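Local coordinates for protein Keto/oxoacid ferredoxin oxidoreductase, gamma subunit (Geobacter sulfurreducens, PDB 3ON3) that probably serves as the gamma subunit of a ferredoxin-dependent oxidoreductase that acts on 2-oxoacids, at residues B[89-101]-B[108-120]. Sequence-based numbering, arbitrary orientation.
Sequences LKEGGVLLVDSDL and GNYQTTAFNIINT
The carbonyl oxygen of N109 receives the amide of G92 in a nearly straight bond (176°), while the CB of N109 lies alongside the CG of E91. G92 sits in the type II turn from K90 to G93 with positive phi, a conformation glycine adopts easily. Y110 follows with CG opposite its own carbonyl carbon (chi1 -52°), which brings the ring against L89, whose CD2 comes to 3.3 Å from ring atom CD1; K90 O lies at the ring's edge, in its plane. The CB of Y110 packs separately on the CB of L95.

Strand 111-115 then runs parallel to strand 93-98, the two axes 16° apart. G93 O accepts from Q111 N; L95 uses both of its backbone groups, N donating to Q111 O and O accepting from T113 N; and T113 O receives V97 N. Side chains alternate: T112 and A114 share a face with L95 and V97, and the CB of A114 touches V97 CG2 at 3.7 Å and also S99 CB, a spot that a single methyl fills. L96 and T113 share the other face. T113 and F115 meet both helix 131-143 and helix 164-181, while L96 meets helix 131-143.

At the strand's end F115 O accepts from S99 N, and the chain turns into helix 117-125. I117 CD1 reaches back to L96 CG. The carboxylate of D98 works both ways: OD2 accepts from I118 N at 2.9 Å, nearly along its C-O axis, while OD1 accepts from L101 N in an Asx motif. Aspartate suits this place because its two oxygens can serve two chain segments. Through these two bonds D98 couples the end of strand 93-98 to the helix's start, and the helix dipole would probably favour a buried carboxylate there.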
loop_
_atom_site.group_PDB
_atom_site.type_symbol
_atom_site.label_atom_id
_atom_site.label_comp_id
_atom_site.label_asym_id
_atom_site.label_seq_id
_atom_site.Cartn_x
_atom_site.Cartn_y
_atom_site.Cartn_z
ATOM N N LEU B 89 5.391 -21.009 0.286
ATOM C CA LEU B 89 4.173 -21.442 -0.403
ATOM C C LEU B 89 3.804 -22.886 -0.051
ATOM O O LEU B 89 4.603 -23.799 -0.246
ATOM C CB LEU B 89 4.351 -21.312 -1.907
ATOM C CG LEU B 89 3.213 -21.868 -2.753
ATOM C CD1 LEU B 89 1.941 -21.027 -2.579
ATOM C CD2 LEU B 89 3.677 -21.880 -4.184
ATOM N N LYS B 90 2.597 -23.087 0.471
ATOM C CA LYS B 90 2.167 -24.411 0.889
ATOM C C LYS B 90 2.133 -25.365 -0.305
ATOM O O LYS B 90 1.949 -24.936 -1.445
ATOM C CB LYS B 90 0.791 -24.350 1.552
ATOM C CG LYS B 90 -0.338 -24.098 0.574
ATOM C CD LYS B 90 -1.698 -24.438 1.172
ATOM C CE LYS B 90 -2.825 -23.863 0.318
ATOM N NZ LYS B 90 -2.699 -24.196 -1.138
ATOM N N GLU B 91 2.312 -26.657 -0.038
ATOM C CA GLU B 91 2.257 -27.680 -1.081
ATOM C C GLU B 91 0.895 -27.724 -1.757
ATOM O O GLU B 91 -0.132 -27.742 -1.089
ATOM C CB GLU B 91 2.580 -29.060 -0.505
ATOM C CG GLU B 91 2.887 -30.101 -1.568
ATOM C CD GLU B 91 2.229 -31.437 -1.284
ATOM O OE1 GLU B 91 1.038 -31.440 -0.905
ATOM O OE2 GLU B 91 2.899 -32.478 -1.444
ATOM N N GLY B 92 0.894 -27.761 -3.086
ATOM C CA GLY B 92 -0.333 -27.697 -3.858
ATOM C C GLY B 92 -0.838 -26.268 -3.991
ATOM O O GLY B 92 -1.895 -26.023 -4.573
ATOM N N GLY B 93 -0.079 -25.317 -3.448
ATOM C CA GLY B 93 -0.448 -23.917 -3.521
ATOM C C GLY B 93 -0.240 -23.387 -4.919
ATOM O O GLY B 93 0.406 -24.022 -5.747
ATOM N N VAL B 94 -0.805 -22.213 -5.181
ATOM C CA VAL B 94 -0.726 -21.576 -6.490
ATOM C C VAL B 94 0.617 -20.884 -6.681
ATOM O O VAL B 94 1.031 -20.059 -5.870
ATOM C CB VAL B 94 -1.890 -20.559 -6.692
ATOM C CG1 VAL B 94 -1.595 -19.579 -7.828
ATOM C CG2 VAL B 94 -3.183 -21.297 -6.953
ATOM N N LEU B 95 1.310 -21.233 -7.753
ATOM C CA LEU B 95 2.584 -20.602 -8.032
ATOM C C LEU B 95 2.541 -19.962 -9.398
ATOM O O LEU B 95 2.489 -20.640 -10.393
ATOM C CB LEU B 95 3.731 -21.607 -7.945
ATOM C CG LEU B 95 5.094 -21.079 -8.421
ATOM C CD1 LEU B 95 5.506 -19.846 -7.640
ATOM C CD2 LEU B 95 6.183 -22.148 -8.353
ATOM N N LEU B 96 2.540 -18.637 -9.433
ATOM C CA LEU B 96 2.501 -17.902 -10.686
ATOM C C LEU B 96 3.802 -17.154 -10.877
ATOM O O LEU B 96 4.192 -16.324 -10.036
ATOM C CB LEU B 96 1.327 -16.917 -10.693
ATOM C CG LEU B 96 1.258 -15.890 -11.830
ATOM C CD1 LEU B 96 0.917 -16.561 -13.183
ATOM C CD2 LEU B 96 0.259 -14.800 -11.507
ATOM N N VAL B 97 4.471 -17.436 -11.986
ATOM C CA VAL B 97 5.744 -16.787 -12.272
ATOM C C VAL B 97 5.736 -16.172 -13.665
ATOM O O VAL B 97 4.880 -16.499 -14.472
ATOM C CB VAL B 97 6.938 -17.776 -12.119
ATOM C CG1 VAL B 97 6.887 -18.462 -10.760
ATOM C CG2 VAL B 97 6.944 -18.825 -13.237
ATOM N N ASP B 98 6.671 -15.266 -13.931
ATOM C CA ASP B 98 6.930 -14.840 -15.297
ATOM C C ASP B 98 7.884 -15.837 -15.959
ATOM O O ASP B 98 8.904 -16.214 -15.375
ATOM C CB ASP B 98 7.498 -13.424 -15.352
ATOM C CG ASP B 98 7.885 -13.010 -16.765
ATOM O OD1 ASP B 98 8.743 -13.677 -17.368
ATOM O OD2 ASP B 98 7.333 -12.025 -17.284
ATOM N N SER B 99 7.549 -16.270 -17.171
ATOM C CA SER B 99 8.271 -17.378 -17.804
ATOM C C SER B 99 9.569 -16.971 -18.497
ATOM O O SER B 99 10.452 -17.803 -18.708
ATOM C CB SER B 99 7.367 -18.121 -18.789
ATOM O OG SER B 99 6.957 -17.265 -19.835
ATOM N N ASP B 100 9.670 -15.701 -18.868
ATOM C CA ASP B 100 10.887 -15.171 -19.468
ATOM C C ASP B 100 11.983 -15.057 -18.416
ATOM O O ASP B 100 13.139 -15.388 -18.669
ATOM C CB ASP B 100 10.619 -13.796 -20.091
ATOM C CG ASP B 100 9.866 -13.890 -21.409
ATOM O OD1 ASP B 100 8.832 -13.204 -21.568
ATOM O OD2 ASP B 100 10.311 -14.657 -22.290
ATOM N N LEU B 101 11.598 -14.604 -17.228
ATOM C CA LEU B 101 12.547 -14.248 -16.194
ATOM C C LEU B 101 12.719 -15.326 -15.138
ATOM O O LEU B 101 13.792 -15.468 -14.563
ATOM C CB LEU B 101 12.126 -12.938 -15.546
ATOM C CG LEU B 101 12.279 -11.749 -16.492
ATOM C CD1 LEU B 101 11.052 -10.861 -16.453
ATOM C CD2 LEU B 101 13.550 -10.968 -16.177
ATOM N N GLY B 108 9.592 -28.828 -5.544
ATOM C CA GLY B 108 8.361 -28.823 -4.777
ATOM C C GLY B 108 7.136 -29.065 -5.631
ATOM O O GLY B 108 7.144 -28.832 -6.840
ATOM N N ASN B 109 6.078 -29.549 -4.988
ATOM C CA ASN B 109 4.787 -29.730 -5.627
ATOM C C ASN B 109 3.940 -28.461 -5.526
ATOM O O ASN B 109 3.525 -28.087 -4.429
ATOM C CB ASN B 109 4.036 -30.882 -4.968
ATOM C CG ASN B 109 4.278 -32.207 -5.658
ATOM O OD1 ASN B 109 5.325 -32.420 -6.275
ATOM N ND2 ASN B 109 3.307 -33.112 -5.556
ATOM N N TYR B 110 3.688 -27.808 -6.662
ATOM C CA TYR B 110 2.862 -26.597 -6.706
ATOM C C TYR B 110 1.975 -26.588 -7.954
ATOM O O TYR B 110 2.390 -27.063 -9.016
ATOM C CB TYR B 110 3.750 -25.343 -6.730
ATOM C CG TYR B 110 4.799 -25.285 -5.635
ATOM C CD1 TYR B 110 4.431 -25.127 -4.306
ATOM C CD2 TYR B 110 6.157 -25.374 -5.930
ATOM C CE1 TYR B 110 5.384 -25.075 -3.293
ATOM C CE2 TYR B 110 7.122 -25.321 -4.919
ATOM C CZ TYR B 110 6.723 -25.172 -3.604
ATOM O OH TYR B 110 7.649 -25.115 -2.591
ATOM N N GLN B 111 0.762 -26.046 -7.842
ATOM C CA GLN B 111 -0.033 -25.775 -9.037
ATOM C C GLN B 111 0.633 -24.597 -9.728
ATOM O O GLN B 111 0.382 -23.439 -9.394
ATOM C CB GLN B 111 -1.491 -25.450 -8.703
ATOM C CG GLN B 111 -2.281 -26.590 -8.060
ATOM C CD GLN B 111 -2.524 -27.760 -9.009
ATOM O OE1 GLN B 111 -2.210 -28.915 -8.688
ATOM N NE2 GLN B 111 -3.079 -27.469 -10.182
ATOM N N THR B 112 1.495 -24.903 -10.688
ATOM C CA THR B 112 2.363 -23.902 -11.288
ATOM C C THR B 112 1.860 -23.413 -12.635
ATOM O O THR B 112 1.559 -24.201 -13.531
ATOM C CB THR B 112 3.793 -24.445 -11.468
ATOM O OG1 THR B 112 4.321 -24.821 -10.192
ATOM C CG2 THR B 112 4.685 -23.388 -12.080
ATOM N N THR B 113 1.779 -22.096 -12.770
ATOM C CA THR B 113 1.435 -21.481 -14.034
ATOM C C THR B 113 2.492 -20.468 -14.392
ATOM O O THR B 113 2.928 -19.705 -13.541
ATOM C CB THR B 113 0.072 -20.770 -13.980
ATOM O OG1 THR B 113 -0.944 -21.737 -13.701
ATOM C CG2 THR B 113 -0.228 -20.088 -15.317
ATOM N N ALA B 114 2.898 -20.467 -15.655
ATOM C CA ALA B 114 3.948 -19.572 -16.110
ATOM C C ALA B 114 3.599 -18.979 -17.463
ATOM O O ALA B 114 3.245 -19.704 -18.384
ATOM C CB ALA B 114 5.288 -20.323 -16.186
ATOM N N PHE B 115 3.683 -17.660 -17.576
ATOM C CA PHE B 115 3.551 -17.016 -18.875
ATOM C C PHE B 115 4.301 -15.714 -18.902
ATOM O O PHE B 115 4.838 -15.282 -17.882
ATOM C CB PHE B 115 2.080 -16.864 -19.337
ATOM C CG PHE B 115 1.291 -15.772 -18.642
ATOM C CD1 PHE B 115 1.208 -14.500 -19.193
ATOM C CD2 PHE B 115 0.574 -16.040 -17.480
ATOM C CE1 PHE B 115 0.450 -13.490 -18.590
ATOM C CE2 PHE B 115 -0.193 -15.043 -16.857
ATOM C CZ PHE B 115 -0.254 -13.759 -17.414
ATOM N N ASN B 116 4.368 -15.115 -20.085
ATOM C CA ASN B 116 5.132 -13.894 -20.287
ATOM C C ASN B 116 4.428 -12.659 -19.730
ATOM O O ASN B 116 4.066 -11.758 -20.473
ATOM C CB ASN B 116 5.463 -13.714 -21.772
ATOM C CG ASN B 116 4.222 -13.629 -22.648
ATOM O OD1 ASN B 116 3.117 -14.011 -22.242
ATOM N ND2 ASN B 116 4.402 -13.130 -23.861
ATOM N N ILE B 117 4.252 -12.631 -18.414
ATOM C CA ILE B 117 3.569 -11.532 -17.730
ATOM C C ILE B 117 4.098 -10.154 -18.103
ATOM O O ILE B 117 3.336 -9.249 -18.455
ATOM C CB ILE B 117 3.680 -11.663 -16.202
ATOM C CG1 ILE B 117 2.983 -12.941 -15.723
ATOM C CG2 ILE B 117 3.060 -10.450 -15.531
ATOM C CD1 ILE B 117 3.275 -13.328 -14.265
ATOM N N ILE B 118 5.406 -9.990 -17.994
ATOM C CA ILE B 118 6.020 -8.690 -18.214
ATOM C C ILE B 118 5.878 -8.279 -19.677
ATOM O O ILE B 118 5.592 -7.131 -19.992
ATOM C CB ILE B 118 7.509 -8.687 -17.771
ATOM C CG1 ILE B 118 7.619 -8.399 -16.270
ATOM C CG2 ILE B 118 8.259 -7.597 -18.479
ATOM C CD1 ILE B 118 8.265 -9.473 -15.466
ATOM N N ASN B 119 6.048 -9.245 -20.565
ATOM C CA ASN B 119 6.049 -8.990 -21.989
ATOM C C ASN B 119 4.645 -8.815 -22.533
ATOM O O ASN B 119 4.433 -8.121 -23.523
ATOM C CB ASN B 119 6.741 -10.132 -22.710
ATOM C CG ASN B 119 7.467 -9.671 -23.938
ATOM O OD1 ASN B 119 6.939 -9.752 -25.048
ATOM N ND2 ASN B 119 8.681 -9.165 -23.750
ATOM N N THR B 120 3.685 -9.464 -21.889
ATOM C CA THR B 120 2.287 -9.186 -22.175
ATOM C C THR B 120 2.046 -7.691 -21.952
ATOM O O THR B 120 1.593 -6.986 -22.852
ATOM C CB THR B 120 1.336 -10.010 -21.284
ATOM O OG1 THR B 120 1.419 -11.402 -21.640
ATOM C CG2 THR B 120 -0.104 -9.526 -21.458
HETATM O O HOH W 1 7.772 -13.272 -24.092
#